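Local coordinates for putative dehydrogenase (Amycolatopsis orientalis, PDB 5A9T), which is an imine reductase that probably uses NADPH to reduce cyclic imines to amines, at residues S18-A23 and A152-P157. Residues are numbered along the deposited sequence; the frame is centred on the assembly and turned at random.
Sequences SALAAA and AGLGDP
Leu154 reaches across to the helix of residues 15-26 and sets one methyl, CD2, between Leu20 and Ala23, residues three apart along that helix and therefore neighbours on one face. The apolar contacts lie at ordinary van der Waals distance: CD2 of Leu154 lies 4.1 Å from CB of Ala23, and 4.2 Å from CD2 of Leu20. The other branch, CD1 of Leu154, meets that same Leu20 methyl at 4.2 Å, so the Leu20 CD2 faces the fork of its partner. With CG anti to the carbonyl carbon (chi1 -57°), the Leu154 side chain brings CD2 against Leu20 and Ala23, and the two leucine side chains cross at about a right angle.

Backbone atoms supply the remaining contacts, and they too are van der Waals in kind. The Leu20 carbonyl O is 3.9 Å from Leu154 CD2, while CB of Ala23 comes 4.3 Å from the Gly153 O. Phe135 of strand 134-139 touches both leucines and so joins this packing to the sheet.

Helix 15-26 begins within the glycine-rich NADP(+)-binding turn, Gly14 standing just before it and Gly17 in its first turn. Its partner is the turn from helix 141-152 into strand 156-161, where Gly155 is fully extended (phi 174°). Here the first helix of the Rossmann-type NAD-binding domain, of the 6-phosphogluconate dehydrogenase family, packs on the turn leading into the strand outermost in this chain's sheet.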
ATOM      1  N   SER A  18     -17.048 -25.481  -1.873  1.00 19.19           N
ATOM      2  CA  SER A  18     -16.846 -26.459  -0.878  1.00 19.54           C
ATOM      3  C   SER A  18     -16.488 -25.894   0.492  1.00 17.65           C
ATOM      4  O   SER A  18     -16.964 -26.330   1.556  1.00 18.81           O
ATOM      5  CB  SER A  18     -15.722 -27.399  -1.315  1.00 20.13           C
ATOM      6  OG  SER A  18     -16.096 -28.119  -2.470  1.00 22.86           O
ATOM      7  N   ALA A  19     -15.616 -24.834   0.518  1.00 18.55           N
ATOM      8  CA  ALA A  19     -15.300 -24.153   1.771  1.00 16.89           C
ATOM      9  C   ALA A  19     -16.532 -23.473   2.448  1.00 16.29           C
ATOM     10  O   ALA A  19     -16.705 -23.507   3.614  1.00 17.18           O
ATOM     11  CB  ALA A  19     -14.184 -23.146   1.570  1.00 17.05           C
ATOM     12  N   LEU A  20     -17.389 -22.921   1.597  1.00 17.26           N
ATOM     13  CA  LEU A  20     -18.624 -22.363   2.101  1.00 14.29           C
ATOM     14  C   LEU A  20     -19.505 -23.418   2.753  1.00 15.70           C
ATOM     15  O   LEU A  20     -20.007 -23.249   3.844  1.00 16.96           O
ATOM     16  CB  LEU A  20     -19.403 -21.672   0.984  1.00 15.13           C
ATOM     17  CG  LEU A  20     -18.734 -20.524   0.249  1.00 16.92           C
ATOM     18  CD1 LEU A  20     -19.391 -20.029  -1.055  1.00 18.47           C
ATOM     19  CD2 LEU A  20     -18.477 -19.343   1.141  1.00 19.41           C
ATOM     20  N   ALA A  21     -19.685 -24.524   2.069  1.00 15.62           N
ATOM     21  CA  ALA A  21     -20.499 -25.539   2.616  1.00 16.98           C
ATOM     22  C   ALA A  21     -19.933 -26.145   3.913  1.00 17.32           C
ATOM     23  O   ALA A  21     -20.660 -26.320   4.866  1.00 17.85           O
ATOM     24  CB  ALA A  21     -20.675 -26.631   1.579  1.00 18.93           C
ATOM     25  N   ALA A  22     -18.616 -26.350   3.960  1.00 18.43           N
ATOM     26  CA  ALA A  22     -17.973 -26.821   5.146  1.00 20.17           C
ATOM     27  C   ALA A  22     -18.114 -25.906   6.328  1.00 20.83           C
ATOM     28  O   ALA A  22     -18.436 -26.335   7.420  1.00 22.57           O
ATOM     29  CB  ALA A  22     -16.520 -27.128   4.893  1.00 22.28           C
ATOM     30  N   ALA A  23     -18.000 -24.570   6.071  1.00 17.56           N
ATOM     31  CA  ALA A  23     -18.190 -23.615   7.112  1.00 20.03           C
ATOM     32  C   ALA A  23     -19.603 -23.653   7.633  1.00 17.73           C
ATOM     33  O   ALA A  23     -19.871 -23.497   8.821  1.00 20.90           O
ATOM     34  CB  ALA A  23     -17.760 -22.253   6.614  1.00 19.00           C
ATOM     35  N   ALA A 152     -22.724 -14.361   8.741  1.00 17.29           N
ATOM     36  CA  ALA A 152     -21.556 -14.114   9.621  1.00 19.61           C
ATOM     37  C   ALA A 152     -20.823 -15.348   9.959  1.00 20.77           C
ATOM     38  O   ALA A 152     -19.619 -15.293  10.307  1.00 24.20           O
ATOM     39  CB  ALA A 152     -22.020 -13.396  10.814  1.00 20.07           C
ATOM     40  N   GLY A 153     -21.374 -16.553   9.808  1.00 19.30           N
ATOM     41  CA  GLY A 153     -20.600 -17.790   9.907  1.00 20.31           C
ATOM     42  C   GLY A 153     -19.532 -17.993   8.860  1.00 23.94           C
ATOM     43  O   GLY A 153     -18.693 -18.842   8.974  1.00 26.76           O
ATOM     44  N   LEU A 154     -19.690 -17.295   7.676  1.00 20.01           N
ATOM     45  CA  LEU A 154     -18.774 -17.416   6.616  1.00 19.26           C
ATOM     46  C   LEU A 154     -17.608 -16.392   6.781  1.00 19.39           C
ATOM     47  O   LEU A 154     -16.473 -16.634   6.307  1.00 19.04           O
ATOM     48  CB  LEU A 154     -19.453 -17.171   5.280  1.00 19.26           C
ATOM     49  CG  LEU A 154     -20.677 -18.093   4.976  1.00 20.14           C
ATOM     50  CD1 LEU A 154     -21.361 -17.713   3.692  1.00 20.70           C
ATOM     51  CD2 LEU A 154     -20.237 -19.540   4.901  1.00 22.16           C
ATOM     52  N   GLY A 155     -17.941 -15.235   7.259  1.00 20.90           N
ATOM     53  CA  GLY A 155     -16.989 -14.108   7.379  1.00 21.19           C
ATOM     54  C   GLY A 155     -17.740 -12.891   7.818  1.00 22.76           C
ATOM     55  O   GLY A 155     -18.993 -12.829   7.773  1.00 22.88           O
ATOM     56  N   ASP A 156     -17.076 -11.845   8.280  1.00 18.79           N
ATOM     57  CA  ASP A 156     -17.670 -10.653   8.682  1.00 18.27           C
ATOM     58  C   ASP A 156     -18.459 -10.044   7.527  1.00 19.38           C
ATOM     59  O   ASP A 156     -17.848  -9.687   6.531  1.00 18.49           O
ATOM     60  CB  ASP A 156     -16.652  -9.593   9.139  1.00 21.73           C
ATOM     61  CG  ASP A 156     -17.293  -8.384   9.752  1.00 31.65           C
ATOM     62  OD1 ASP A 156     -18.396  -8.487  10.313  1.00 35.69           O
ATOM     63  OD2 ASP A 156     -16.653  -7.271   9.747  1.00 37.82           O
ATOM     64  N   PRO A 157     -19.778  -9.859   7.647  1.00 19.14           N
ATOM     65  CA  PRO A 157     -20.538  -9.444   6.503  1.00 19.17           C
ATOM     66  C   PRO A 157     -20.681  -7.915   6.487  1.00 20.86           C
ATOM     67  O   PRO A 157     -21.062  -7.312   7.488  1.00 22.78           O
ATOM     68  CB  PRO A 157     -21.880 -10.104   6.739  1.00 20.34           C
ATOM     69  CG  PRO A 157     -22.010 -10.190   8.203  1.00 24.20           C
ATOM     70  CD  PRO A 157     -20.643 -10.353   8.747  1.00 21.05           C
TER